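Local coordinates for protein Emp47p (form2) (Saccharomyces cerevisiae, PDB 2A6Z) that acts as a calcium-independent cargo receptor in the secretion of glycoproteins, using a lectin-type beta-sandwich domain for carbohydrate recognition, at residues I159-D164 / N169-Q174; L110-N115 / P120-Q125; K96-G101 / K131-T136; M148-S153 / E209-F214. All blocks are in the same frame, centred on the assembly; numbering follows the deposited sequence. Where two conformers were deposited one is given.

Interaction 1: I159-D164 / N169-Q174; sequences IRVTYD and NLLKVQ
The amide of Gln174 meets the guanidinium of Arg160 at its edge, while Thr162 CG2 lies over one guanidinium face, toward the rim. The amide and guanidinium planes stand 77° apart. Arg160 NH1 still lies in the carbonyl plane of the amide and uses a lone pair of Gln174 OE1, at 2.9 Å. The ring of Tyr163 has Leu171 CB near its plane, 4.1 Å from Tyr163 CD1. Residues 159-164 and 169-174 form an antiparallel beta hairpin next to the edge strand 178-183 in one sheet of the legume-lectin-like sandwich. Arg160 with Gln174, Thr162 with Lys172 and Asp164 with Leu170 are hydrogen-bonded pairs. Near the turn, Asn169 and Leu170 both face Asp164, a G1 beta bulge. There the bond from Leu170 N to Asp164 O is longer, at 3.2 Å, and comes from above the carbonyl plane.

One face of the hairpin is apolar. Val161 CG1 lies 4.0 Å from Leu171 CD1, and both side chains point the same way. This face packs on Leu110 and Val112 of the opposite sheet. Tyr163 OH bonds to Phe188 N, and its ring meets Phe188 edge-to-face. On the other face Arg160 NE forms a salt bridge with Glu66, and NH2 binds Val222 O. These outside bonds, with the one to Gln174, should fix how the guanidinium is turned.

Thr162 OG1 sits between its backbone N and carbonyl carbon (chi1 52°). It binds two waters. One, 2.7 Å from Thr162 OG1, also bonds to Arg160 O and Gln174 OE1; the other donates to Leu170 O.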
loop_
_atom_site.group_PDB
_atom_site.type_symbol
_atom_site.label_atom_id
_atom_site.label_comp_id
_atom_site.label_asym_id
_atom_site.label_seq_id
_atom_site.Cartn_x
_atom_site.Cartn_y
_atom_site.Cartn_z
ATOM N N ILE A 159 -3.754 2.013 -7.865
ATOM C CA ILE A 159 -2.539 1.187 -7.966
ATOM C C ILE A 159 -2.995 -0.248 -8.142
ATOM O O ILE A 159 -3.691 -0.781 -7.282
ATOM C CB ILE A 159 -1.646 1.325 -6.711
ATOM C CG1 ILE A 159 -1.144 2.768 -6.565
ATOM C CG2 ILE A 159 -0.516 0.319 -6.759
ATOM C CD1 ILE A 159 -0.430 3.018 -5.257
ATOM N N ARG A 160 -2.588 -0.873 -9.270
ATOM C CA ARG A 160 -3.001 -2.254 -9.546
ATOM C C ARG A 160 -1.756 -3.115 -9.549
ATOM O O ARG A 160 -0.845 -2.953 -10.384
ATOM C CB ARG A 160 -3.698 -2.275 -10.925
ATOM C CG ARG A 160 -4.101 -3.704 -11.354
ATOM C CD ARG A 160 -5.006 -3.578 -12.624
ATOM N NE ARG A 160 -5.665 -4.880 -12.855
ATOM C CZ ARG A 160 -5.188 -5.857 -13.608
ATOM N NH1 ARG A 160 -4.041 -5.681 -14.301
ATOM N NH2 ARG A 160 -5.870 -6.985 -13.675
ATOM N N VAL A 161 -1.713 -4.034 -8.596
ATOM C CA VAL A 161 -0.583 -4.937 -8.401
ATOM C C VAL A 161 -1.012 -6.311 -8.856
ATOM O O VAL A 161 -2.032 -6.842 -8.391
ATOM C CB VAL A 161 -0.185 -5.021 -6.905
ATOM C CG1 VAL A 161 1.105 -5.829 -6.757
ATOM C CG2 VAL A 161 -0.082 -3.637 -6.317
ATOM N N THR A 162 -0.249 -6.915 -9.780
ATOM C CA THR A 162 -0.556 -8.250 -10.245
ATOM C C THR A 162 0.663 -9.125 -10.076
ATOM O O THR A 162 1.798 -8.713 -10.255
ATOM C CB THR A 162 -1.001 -8.260 -11.732
ATOM O OG1 THR A 162 -0.053 -7.564 -12.542
ATOM C CG2 THR A 162 -2.382 -7.623 -11.901
ATOM N N TYR A 163 0.395 -10.403 -9.713
ATOM C CA TYR A 163 1.445 -11.391 -9.577
ATOM C C TYR A 163 0.969 -12.656 -10.327
ATOM O O TYR A 163 -0.036 -13.262 -9.930
ATOM C CB TYR A 163 1.737 -11.701 -8.101
ATOM C CG TYR A 163 2.907 -12.646 -7.936
ATOM C CD1 TYR A 163 4.190 -12.315 -8.384
ATOM C CD2 TYR A 163 2.750 -13.887 -7.323
ATOM C CE1 TYR A 163 5.276 -13.160 -8.249
ATOM C CE2 TYR A 163 3.837 -14.729 -7.172
ATOM C CZ TYR A 163 5.082 -14.402 -7.636
ATOM O OH TYR A 163 6.183 -15.200 -7.470
ATOM N N ASP A 164 1.653 -12.941 -11.421
ATOM C CA ASP A 164 1.166 -13.899 -12.396
ATOM C C ASP A 164 2.077 -15.110 -12.492
ATOM O O ASP A 164 3.121 -15.104 -13.177
ATOM C CB ASP A 164 1.040 -13.223 -13.787
ATOM C CG ASP A 164 0.264 -14.098 -14.778
ATOM O OD1 ASP A 164 -0.060 -15.255 -14.428
ATOM O OD2 ASP A 164 0.001 -13.592 -15.873
ATOM N N ASN A 169 6.116 -15.810 -13.137
ATOM C CA ASN A 169 6.228 -15.074 -11.908
ATOM C C ASN A 169 6.354 -13.558 -12.198
ATOM O O ASN A 169 7.200 -12.905 -11.600
ATOM C CB ASN A 169 7.427 -15.520 -11.033
ATOM C CG ASN A 169 7.536 -17.009 -11.014
ATOM O OD1 ASN A 169 6.589 -17.711 -10.575
ATOM N ND2 ASN A 169 8.700 -17.488 -11.418
ATOM N N LEU A 170 5.514 -13.050 -13.096
ATOM C CA LEU A 170 5.577 -11.609 -13.397
ATOM C C LEU A 170 4.875 -10.826 -12.277
ATOM O O LEU A 170 3.665 -10.995 -12.025
ATOM C CB LEU A 170 4.865 -11.351 -14.730
ATOM C CG LEU A 170 4.959 -9.868 -15.199
ATOM C CD1 LEU A 170 6.400 -9.508 -15.500
ATOM C CD2 LEU A 170 4.081 -9.662 -16.410
ATOM N N LEU A 171 5.625 -9.932 -11.656
ATOM C CA LEU A 171 5.103 -8.943 -10.675
ATOM C C LEU A 171 5.024 -7.617 -11.429
ATOM O O LEU A 171 6.052 -7.157 -11.934
ATOM C CB LEU A 171 6.045 -8.846 -9.497
ATOM C CG LEU A 171 5.725 -7.758 -8.493
ATOM C CD1 LEU A 171 4.351 -8.007 -7.809
ATOM C CD2 LEU A 171 6.822 -7.685 -7.426
ATOM N N LYS A 172 3.842 -7.037 -11.483
ATOM C CA LYS A 172 3.645 -5.798 -12.219
ATOM C C LYS A 172 2.833 -4.850 -11.349
ATOM O O LYS A 172 1.921 -5.259 -10.629
ATOM C CB LYS A 172 2.932 -6.075 -13.545
ATOM C CG LYS A 172 2.660 -4.833 -14.388
ATOM C CD LYS A 172 2.303 -5.184 -15.797
ATOM C CE LYS A 172 0.972 -5.783 -15.889
ATOM N NZ LYS A 172 0.742 -6.011 -17.347
ATOM N N VAL A 173 3.199 -3.570 -11.447
ATOM C CA VAL A 173 2.426 -2.508 -10.843
ATOM C C VAL A 173 2.022 -1.524 -11.960
ATOM O O VAL A 173 2.878 -1.090 -12.720
ATOM C CB VAL A 173 3.218 -1.791 -9.742
ATOM C CG1 VAL A 173 2.456 -0.583 -9.218
ATOM C CG2 VAL A 173 3.549 -2.780 -8.627
ATOM N N GLN A 174 0.730 -1.218 -11.996
ATOM C CA GLN A 174 0.167 -0.185 -12.871
ATOM C C GLN A 174 -0.378 0.937 -12.008
ATOM O O GLN A 174 -0.837 0.707 -10.885
ATOM C CB GLN A 174 -0.968 -0.775 -13.706
ATOM C CG GLN A 174 -0.477 -1.843 -14.716
ATOM C CD GLN A 174 -1.658 -2.716 -15.146
ATOM O OE1 GLN A 174 -2.069 -3.576 -14.385
ATOM N NE2 GLN A 174 -2.218 -2.473 -16.287
HETATM O O HOH W 1 -0.395 -4.840 -12.576
HETATM O O HOH W 2 1.655 -9.571 -13.422
#

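Interaction 2: L110-N115 / P120-Q125; sequences LLVDNN and PTLRGQ
Leu111 and Arg123 face each other as an antiparallel hydrogen-bonded pair, as do Asp113 and Thr121. The short strands run at 153° to each other. Leu111 N reaches Arg123 O at 2.8 Å, and Arg123 N returns to Leu111 O. The second pair is somewhat looser: Asp113 N lies 3.2 Å from Thr121 O. Leu110 with Gly124 and Val112 with Leu122 are the non-hydrogen-bonded pairs. With no side chain on Gly124, Leu110 CD2 settles 3.9 Å from Gly124 CA.

Val112 CG2, beside its own backbone N, leans on Leu122 CG at 3.9 Å. Leu122 has two conformers, so its outer methyl contacts are less certain. The hairpin lies inside one sheet of the lectin beta sandwich, flanked by strand 81-88 and the edge strand 144-147. Its apolar face, with Leu110, Val112 and Leu122, is turned to Ile159 and Val161 of the other sheet.

The opposite face carries Leu111, which packs on Ile138, beside a polar group. Asp113 and Thr121 lie side by side there, and two waters join Asp113 OD1 to Thr121 OG1. One of them, 2.7 Å from Asp113 OD1, also bonds to Leu111 O. Arg123 NE gives a bond to Thr121 OG1 at 3.0 Å, tilted slightly from the guanidinium plane, and NH1 binds Ser142. Asp113 OD2 accepts from Tyr139 OH. It also takes Asn115 N, at 3.0 Å and from above the carboxylate plane, which makes an Asx turn at the hairpin end.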
loop_
_atom_site.group_PDB
_atom_site.type_symbol
_atom_site.label_atom_id
_atom_site.label_comp_id
_atom_site.label_asym_id
_atom_site.label_seq_id
_atom_site.Cartn_x
_atom_site.Cartn_y
_atom_site.Cartn_z
ATOM N N LEU A 110 5.297 -1.266 -1.212
ATOM C CA LEU A 110 5.169 -0.254 -2.297
ATOM C C LEU A 110 5.028 1.091 -1.599
ATOM O O LEU A 110 4.068 1.292 -0.846
ATOM C CB LEU A 110 3.947 -0.515 -3.174
ATOM C CG LEU A 110 3.953 -1.852 -3.884
ATOM C CD1 LEU A 110 2.664 -2.050 -4.678
ATOM C CD2 LEU A 110 5.135 -1.997 -4.831
ATOM N N LEU A 111 5.979 1.976 -1.864
ATOM C CA LEU A 111 6.026 3.275 -1.189
ATOM C C LEU A 111 5.682 4.386 -2.177
ATOM O O LEU A 111 6.345 4.492 -3.232
ATOM C CB LEU A 111 7.429 3.532 -0.630
ATOM C CG LEU A 111 7.643 4.928 -0.013
ATOM C CD1 LEU A 111 6.762 5.151 1.209
ATOM C CD2 LEU A 111 9.121 5.068 0.371
ATOM N N VAL A 112 4.700 5.210 -1.845
ATOM C CA VAL A 112 4.423 6.435 -2.568
ATOM C C VAL A 112 4.862 7.588 -1.669
ATOM O O VAL A 112 4.392 7.758 -0.546
ATOM C CB VAL A 112 2.938 6.541 -2.968
ATOM C CG1 VAL A 112 2.655 7.899 -3.570
ATOM C CG2 VAL A 112 2.559 5.404 -3.907
ATOM N N ASP A 113 5.820 8.374 -2.177
ATOM C CA ASP A 113 6.356 9.502 -1.393
ATOM C C ASP A 113 7.053 10.438 -2.335
ATOM O O ASP A 113 7.153 10.220 -3.560
ATOM C CB ASP A 113 7.230 9.064 -0.214
ATOM C CG ASP A 113 8.708 8.969 -0.580
ATOM O OD1 ASP A 113 9.031 8.310 -1.594
ATOM O OD2 ASP A 113 9.527 9.615 0.133
ATOM N N ASN A 114 7.580 11.553 -1.773
ATOM C CA ASN A 114 8.203 12.556 -2.625
ATOM C C ASN A 114 9.542 13.039 -2.050
ATOM O O ASN A 114 10.052 14.061 -2.524
ATOM C CB ASN A 114 7.271 13.713 -2.927
ATOM C CG ASN A 114 7.010 14.639 -1.758
ATOM O OD1 ASN A 114 7.636 14.525 -0.720
ATOM N ND2 ASN A 114 6.041 15.525 -1.956
ATOM N N ASN A 115 10.074 12.368 -1.035
ATOM C CA ASN A 115 11.291 12.835 -0.358
ATOM C C ASN A 115 12.585 12.323 -0.973
ATOM O O ASN A 115 13.647 12.680 -0.451
ATOM C CB ASN A 115 11.219 12.450 1.130
ATOM C CG ASN A 115 12.007 13.434 2.008
ATOM O OD1 ASN A 115 12.082 14.632 1.730
ATOM N ND2 ASN A 115 12.549 12.897 3.065
ATOM N N PRO A 120 8.206 12.938 -6.641
ATOM C CA PRO A 120 7.088 11.991 -6.378
ATOM C C PRO A 120 7.249 10.715 -7.182
ATOM O O PRO A 120 7.330 10.729 -8.435
ATOM C CB PRO A 120 5.873 12.802 -6.782
ATOM C CG PRO A 120 6.288 14.236 -6.670
ATOM C CD PRO A 120 7.746 14.255 -7.086
ATOM N N THR A 121 7.231 9.589 -6.458
ATOM C CA THR A 121 7.449 8.285 -7.045
ATOM C C THR A 121 6.543 7.238 -6.390
ATOM O O THR A 121 6.079 7.411 -5.244
ATOM C CB THR A 121 8.894 7.789 -6.871
ATOM O OG1 THR A 121 9.349 7.974 -5.517
ATOM C CG2 THR A 121 9.871 8.550 -7.754
ATOM N N LEU A 122 6.378 6.133 -7.119
ATOM C CA LEU A 122 5.956 4.838 -6.568
ATOM C C LEU A 122 7.148 3.933 -6.693
ATOM O O LEU A 122 7.687 3.724 -7.784
ATOM C CB LEU A 122 4.716 4.311 -7.325
ATOM C CG LEU A 122 4.103 3.055 -6.639
ATOM C CD1 LEU A 122 2.655 2.942 -7.120
ATOM C CD2 LEU A 122 4.824 1.743 -6.958
ATOM N N ARG A 123 7.565 3.348 -5.573
ATOM C CA ARG A 123 8.749 2.514 -5.523
ATOM C C ARG A 123 8.405 1.153 -4.929
ATOM O O ARG A 123 7.620 1.038 -3.970
ATOM C CB ARG A 123 9.811 3.157 -4.617
ATOM C CG ARG A 123 10.446 4.392 -5.252
ATOM C CD ARG A 123 11.173 5.264 -4.207
ATOM N NE ARG A 123 11.818 6.423 -4.931
ATOM C CZ ARG A 123 13.012 6.410 -5.476
ATOM N NH1 ARG A 123 13.798 5.317 -5.434
ATOM N NH2 ARG A 123 13.451 7.526 -6.086
ATOM N N GLY A 124 9.064 0.133 -5.455
ATOM C CA GLY A 124 8.999 -1.228 -4.852
ATOM C C GLY A 124 10.262 -1.478 -4.042
ATOM O O GLY A 124 11.386 -1.205 -4.471
ATOM N N GLN A 125 10.029 -2.039 -2.864
ATOM C CA GLN A 125 11.080 -2.401 -1.941
ATOM C C GLN A 125 10.864 -3.876 -1.486
ATOM O O GLN A 125 9.690 -4.271 -1.306
ATOM C CB GLN A 125 11.110 -1.529 -0.672
ATOM C CG GLN A 125 10.930 -0.032 -0.929
ATOM C CD GLN A 125 12.034 0.737 -1.595
ATOM O OE1 GLN A 125 11.765 1.567 -2.461
ATOM N NE2 GLN A 125 13.292 0.516 -1.175
HETATM O O HOH W 3 8.376 6.464 -3.471
HETATM O O HOH W 4 10.423 9.921 -3.377
#

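Interaction 3: K96-G101 / K131-T136; sequences KQLYNG and KPVDKT
Lys135 NZ donates to the backbone carbonyl oxygen Gln97 O at 2.6 Å. The ammonium arrives almost head-on, with a C=O...N angle of 164°. Lys135 CE follows it closely, 3.2 Å from the same Gln97 O. The lysine chain bends at its third torsion (chi3 -116°), an unusual value that turns the nitrogen onto the carbonyl. The amide end of Gln97 is occupied elsewhere, by Asp95.

The aliphatic part of Lys135 runs past Leu98 in the opposite direction. Leu98 CD1 touches Lys135 CD at 3.9 Å. The other methyl, Leu98 CD2, meets Val133 CG2 at 3.9 Å, and these two side chains stand at about a right angle. Each Leu98 methyl thus has its own partner on the second loop. Trp85, Val103 and Tyr105 also pack on it.

The contact joins two irregular loops of the legume-lectin-like domain. One leads from strand 81-88 to strand 108-113. The other leads from strand 121-128 to helix 138-141. Residues 98-101 make a type I' beta turn, with Leu98 N bonded to Gly101 O at 2.9 Å and Gly101 N to Leu98 O. Gln97 and Leu98 both face Gly101, a classic beta bulge. In the second loop Asp134 OD1 accepts from Thr136 N at 2.9 Å, an Asx turn just where the 3-10 segment of Lys135 and Thr136 begins. Val133 has a backbone bond to Val103, which ties this loop to the residues after the turn.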
loop_
_atom_site.group_PDB
_atom_site.type_symbol
_atom_site.label_atom_id
_atom_site.label_comp_id
_atom_site.label_asym_id
_atom_site.label_seq_id
_atom_site.Cartn_x
_atom_site.Cartn_y
_atom_site.Cartn_z
ATOM N N LYS A 96 6.007 -0.824 13.680
ATOM C CA LYS A 96 5.468 0.413 13.153
ATOM C C LYS A 96 6.556 1.374 12.695
ATOM O O LYS A 96 6.236 2.556 12.519
ATOM C CB LYS A 96 4.552 1.071 14.154
ATOM C CG LYS A 96 3.452 0.187 14.741
ATOM C CD LYS A 96 2.324 -0.013 13.720
ATOM C CE LYS A 96 1.348 -1.061 14.243
ATOM N NZ LYS A 96 0.003 -0.986 13.573
ATOM N N GLN A 97 7.784 0.964 12.541
ATOM C CA GLN A 97 8.863 1.893 12.350
ATOM C C GLN A 97 9.116 2.363 10.943
ATOM O O GLN A 97 9.975 3.259 10.743
ATOM C CB GLN A 97 10.171 1.268 12.872
ATOM C CG GLN A 97 10.167 0.966 14.359
ATOM C CD GLN A 97 11.490 0.408 14.820
ATOM O OE1 GLN A 97 12.455 1.186 15.000
ATOM N NE2 GLN A 97 11.604 -0.926 14.913
ATOM N N LEU A 98 8.412 1.836 9.939
ATOM C CA LEU A 98 8.652 2.215 8.537
ATOM C C LEU A 98 7.327 2.672 7.936
ATOM O O LEU A 98 6.465 1.861 7.617
ATOM C CB LEU A 98 9.215 0.989 7.798
ATOM C CG LEU A 98 9.480 1.201 6.282
ATOM C CD1 LEU A 98 10.427 2.380 6.064
ATOM C CD2 LEU A 98 10.016 -0.093 5.716
ATOM N N TYR A 99 7.136 4.012 7.875
ATOM C CA TYR A 99 5.856 4.572 7.422
ATOM C C TYR A 99 4.703 3.929 8.168
ATOM O O TYR A 99 3.603 3.654 7.619
ATOM C CB TYR A 99 5.628 4.439 5.852
ATOM C CG TYR A 99 6.732 5.202 5.144
ATOM C CD1 TYR A 99 6.598 6.559 4.898
ATOM C CD2 TYR A 99 7.936 4.606 4.810
ATOM C CE1 TYR A 99 7.599 7.284 4.289
ATOM C CE2 TYR A 99 8.955 5.325 4.213
ATOM C CZ TYR A 99 8.769 6.679 3.969
ATOM O OH TYR A 99 9.826 7.358 3.367
ATOM N N ASN A 100 4.857 3.769 9.487
ATOM C CA ASN A 100 3.830 3.181 10.364
ATOM C C ASN A 100 3.478 1.743 10.019
ATOM O O ASN A 100 2.413 1.281 10.390
ATOM C CB ASN A 100 2.599 4.100 10.414
ATOM C CG ASN A 100 1.654 3.679 11.565
ATOM O OD1 ASN A 100 2.133 3.476 12.706
ATOM N ND2 ASN A 100 0.384 3.573 11.279
ATOM N N GLY A 101 4.419 1.053 9.394
ATOM C CA GLY A 101 4.391 -0.354 9.120
ATOM C C GLY A 101 5.741 -0.992 9.449
ATOM O O GLY A 101 6.588 -0.351 10.071
ATOM N N LYS A 131 16.566 -8.673 8.765
ATOM C CA LYS A 131 17.074 -7.444 9.407
ATOM C C LYS A 131 16.131 -6.309 9.070
ATOM O O LYS A 131 15.527 -6.239 8.018
ATOM C CB LYS A 131 18.466 -7.145 8.836
ATOM C CG LYS A 131 19.620 -7.996 9.393
ATOM C CD LYS A 131 20.950 -7.633 8.740
ATOM C CE LYS A 131 21.955 -8.789 8.694
ATOM N NZ LYS A 131 22.668 -8.900 7.389
ATOM N N PRO A 132 16.073 -5.272 9.876
ATOM C CA PRO A 132 15.388 -4.050 9.419
ATOM C C PRO A 132 16.120 -3.472 8.206
ATOM O O PRO A 132 17.327 -3.483 8.049
ATOM C CB PRO A 132 15.526 -3.154 10.662
ATOM C CG PRO A 132 16.862 -3.602 11.206
ATOM C CD PRO A 132 16.686 -5.110 11.203
ATOM N N VAL A 133 15.290 -2.914 7.286
ATOM C CA VAL A 133 15.898 -2.150 6.190
ATOM C C VAL A 133 16.541 -0.863 6.747
ATOM O O VAL A 133 16.174 -0.311 7.787
ATOM C CB VAL A 133 14.878 -1.861 5.117
ATOM C CG1 VAL A 133 14.209 -3.130 4.572
ATOM C CG2 VAL A 133 13.787 -0.928 5.635
ATOM N N ASP A 134 17.516 -0.380 6.000
ATOM C CA ASP A 134 18.207 0.872 6.325
ATOM C C ASP A 134 17.402 2.000 5.705
ATOM O O ASP A 134 17.406 2.175 4.477
ATOM C CB ASP A 134 19.617 0.830 5.797
ATOM C CG ASP A 134 20.435 2.048 6.215
ATOM O OD1 ASP A 134 19.816 3.094 6.533
ATOM O OD2 ASP A 134 21.650 1.911 6.195
ATOM N N LYS A 135 16.690 2.787 6.489
ATOM C CA LYS A 135 15.851 3.822 5.933
ATOM C C LYS A 135 16.657 4.865 5.199
ATOM O O LYS A 135 16.090 5.506 4.301
ATOM C CB LYS A 135 14.973 4.458 7.033
ATOM C CG LYS A 135 13.945 3.468 7.556
ATOM C CD LYS A 135 12.941 4.186 8.450
ATOM C CE LYS A 135 12.987 3.712 9.882
ATOM N NZ LYS A 135 12.174 4.657 10.744
ATOM N N THR A 136 17.937 5.018 5.575
ATOM C CA THR A 136 18.732 6.041 4.946
ATOM C C THR A 136 19.132 5.624 3.525
ATOM O O THR A 136 19.653 6.481 2.829
ATOM C CB THR A 136 20.017 6.378 5.730
ATOM O OG1 THR A 136 20.897 5.247 5.718
ATOM C CG2 THR A 136 19.689 6.688 7.178
#

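Interaction 4: M148-S153 / E209-F214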
loop_
_atom_site.group_PDB
_atom_site.type_symbol
_atom_site.label_atom_id
_atom_site.label_comp_id
_atom_site.label_asym_id
_atom_site.label_seq_id
_atom_site.Cartn_x
_atom_site.Cartn_y
_atom_site.Cartn_z
ATOM N N MET A 148 5.421 9.260 -10.139
ATOM C CA MET A 148 3.992 9.237 -9.891
ATOM C C MET A 148 3.601 10.474 -9.097
ATOM O O MET A 148 3.917 10.592 -7.916
ATOM C CB MET A 148 3.587 7.984 -9.099
ATOM C CG MET A 148 2.058 7.990 -9.024
ATOM S SD MET A 148 1.502 6.771 -7.757
ATOM C CE MET A 148 -0.229 7.205 -7.689
ATOM N N GLY A 149 2.885 11.401 -9.757
ATOM C CA GLY A 149 2.377 12.549 -8.999
ATOM C C GLY A 149 1.123 12.099 -8.197
ATOM O O GLY A 149 0.259 11.366 -8.685
ATOM N N TYR A 150 1.046 12.520 -6.958
ATOM C CA TYR A 150 -0.060 12.107 -6.074
ATOM C C TYR A 150 -0.578 13.224 -5.190
ATOM O O TYR A 150 -1.680 13.113 -4.657
ATOM C CB TYR A 150 0.299 10.847 -5.226
ATOM C CG TYR A 150 1.425 11.186 -4.291
ATOM C CD1 TYR A 150 1.169 11.601 -2.964
ATOM C CD2 TYR A 150 2.774 11.117 -4.700
ATOM C CE1 TYR A 150 2.169 11.931 -2.096
ATOM C CE2 TYR A 150 3.773 11.477 -3.798
ATOM C CZ TYR A 150 3.498 11.869 -2.501
ATOM O OH TYR A 150 4.529 12.226 -1.705
ATOM N N GLN A 151 0.199 14.274 -4.899
ATOM C CA GLN A 151 -0.252 15.214 -3.873
ATOM C C GLN A 151 -1.322 16.120 -4.404
ATOM O O GLN A 151 -1.353 16.449 -5.592
ATOM C CB GLN A 151 0.885 16.173 -3.384
ATOM C CG GLN A 151 1.887 15.427 -2.505
ATOM C CD GLN A 151 2.791 16.438 -1.844
ATOM O OE1 GLN A 151 3.263 17.362 -2.479
ATOM N NE2 GLN A 151 3.040 16.265 -0.558
ATOM N N ASP A 152 -2.172 16.557 -3.479
ATOM C CA ASP A 152 -3.053 17.691 -3.730
ATOM C C ASP A 152 -3.967 17.439 -4.924
ATOM O O ASP A 152 -4.218 18.322 -5.753
ATOM C CB ASP A 152 -2.191 18.967 -3.896
ATOM C CG ASP A 152 -2.971 20.250 -3.871
ATOM O OD1 ASP A 152 -2.519 21.211 -4.553
ATOM O OD2 ASP A 152 -4.024 20.349 -3.196
ATOM N N SER A 153 -4.525 16.239 -4.984
ATOM C CA SER A 153 -5.610 15.961 -5.953
ATOM C C SER A 153 -6.681 15.160 -5.256
ATOM O O SER A 153 -6.433 14.123 -4.656
ATOM C CB SER A 153 -5.125 15.191 -7.177
ATOM O OG SER A 153 -6.230 14.883 -8.017
ATOM N N GLU A 209 -0.944 16.803 5.373
ATOM C CA GLU A 209 -1.293 15.948 4.239
ATOM C C GLU A 209 -2.159 14.800 4.716
ATOM O O GLU A 209 -1.855 14.124 5.705
ATOM C CB GLU A 209 0.036 15.397 3.637
ATOM C CG GLU A 209 -0.230 14.653 2.306
ATOM C CD GLU A 209 1.020 14.415 1.451
ATOM O OE1 GLU A 209 2.165 14.653 1.950
ATOM O OE2 GLU A 209 0.859 13.945 0.306
ATOM N N SER A 210 -3.244 14.589 3.929
ATOM C CA SER A 210 -4.253 13.587 4.324
ATOM C C SER A 210 -4.264 12.451 3.317
ATOM O O SER A 210 -4.764 12.647 2.190
ATOM C CB SER A 210 -5.620 14.293 4.412
ATOM O OG SER A 210 -6.566 13.370 4.935
ATOM N N PHE A 211 -3.711 11.320 3.712
ATOM C CA PHE A 211 -3.699 10.103 2.883
ATOM C C PHE A 211 -4.985 9.335 3.171
ATOM O O PHE A 211 -5.285 9.080 4.346
ATOM C CB PHE A 211 -2.473 9.249 3.224
ATOM C CG PHE A 211 -1.177 9.845 2.744
ATOM C CD1 PHE A 211 -0.850 9.792 1.393
ATOM C CD2 PHE A 211 -0.325 10.464 3.641
ATOM C CE1 PHE A 211 0.360 10.315 0.937
ATOM C CE2 PHE A 211 0.904 10.946 3.171
ATOM C CZ PHE A 211 1.231 10.882 1.834
ATOM N N GLU A 212 -5.724 9.006 2.125
ATOM C CA GLU A 212 -7.108 8.524 2.252
ATOM C C GLU A 212 -7.339 7.328 1.327
ATOM O O GLU A 212 -6.838 7.324 0.186
ATOM C CB GLU A 212 -8.085 9.617 1.895
ATOM C CG GLU A 212 -7.806 10.891 2.695
ATOM C CD GLU A 212 -8.787 11.995 2.558
ATOM O OE1 GLU A 212 -9.677 11.901 1.650
ATOM O OE2 GLU A 212 -8.674 12.949 3.371
ATOM N N ILE A 213 -8.082 6.352 1.827
ATOM C CA ILE A 213 -8.425 5.116 1.110
ATOM C C ILE A 213 -9.887 5.110 0.742
ATOM O O ILE A 213 -10.771 5.327 1.599
ATOM C CB ILE A 213 -8.078 3.886 1.933
ATOM C CG1 ILE A 213 -6.659 3.912 2.486
ATOM C CG2 ILE A 213 -8.412 2.608 1.172
ATOM C CD1 ILE A 213 -5.605 3.890 1.354
ATOM N N PHE A 214 -10.213 4.918 -0.537
ATOM C CA PHE A 214 -11.605 4.808 -0.982
ATOM C C PHE A 214 -12.073 3.347 -1.114
ATOM O O PHE A 214 -13.274 3.069 -0.940
ATOM C CB PHE A 214 -11.755 5.481 -2.328
ATOM C CG PHE A 214 -11.798 6.968 -2.396
ATOM C CD1 PHE A 214 -12.303 7.613 -3.537
ATOM C CD2 PHE A 214 -11.382 7.786 -1.345
ATOM C CE1 PHE A 214 -12.391 8.983 -3.649
ATOM C CE2 PHE A 214 -11.482 9.175 -1.450
ATOM C CZ PHE A 214 -11.996 9.767 -2.560
HETATM O O HOH W 5 4.010 12.834 0.832
#
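Gln151 and Glu209 bring the loop 148-153 to the start of strand 210-214, with their CA atoms 8.2 Å apart, so side chains make the contact. In the lectin beta sandwich this loop passes from strand 144-147 of one sheet to strand 153-164 of the other. Glu209 comes just before strand 210-220 of the latter sheet.

The carboxylate of Glu209 lies at the edge of the Tyr150 ring, and the two planes are only 3° apart. Glu209 OE2 is 3.4 Å from Tyr150 CE1. Tyr150 CG stands between its own backbone N and carbonyl carbon (chi1 64°), which directs the ring toward the strand. Gln151 meets the same carboxylate from another direction, its amide plane turned 61° from it. Gln151 NE2 makes two weak bonds, one to Glu209 OE1 at 3.1 Å and one to OE2. The firmer polar partners are elsewhere: Glu209 OE2 takes a hydrogen bond from Ser71 OG, and Gln151 OE1 accepts from Gly76 N. The carboxylate is therefore gripped by several donors in a buried setting, which would probably favour its charged form.

Phe211 adds an apolar contact. Tyr150 CE1 comes to the edge of the Phe211 ring, 3.9 Å from Phe211 CE1. Glu209 CG lies over one face of that ring, toward its rim. The glutamate stem thus rests on the ring of Phe211, two residues further along.

A water closes the group. It donates to Glu209 OE1 at 2.8 Å and bonds to Tyr150 OH at 2.7 Å.

In the fold
All four contacts lie in one legume-lectin-like beta sandwich. Interaction 2 is a hairpin of one sheet and interaction 1 a hairpin of the other. Their centres are 16 Å apart, and their apolar faces meet: Val161 CG2 lies 3.6 Å from Leu110 CD1. Interactions 1 and 2 thus help build the core between the sheets. Interaction 4 reaches the same sheet as interaction 1, and its loop carries the chain between the sheets. It touches interaction 2, where Tyr150 OH lies near Asn114. Interaction 3 joins loops on the side of interaction 2 turned away from interaction 1, and Tyr99 packs on Leu111. Along the chain, interaction 2 falls within interaction 3, and interaction 1 within interaction 4.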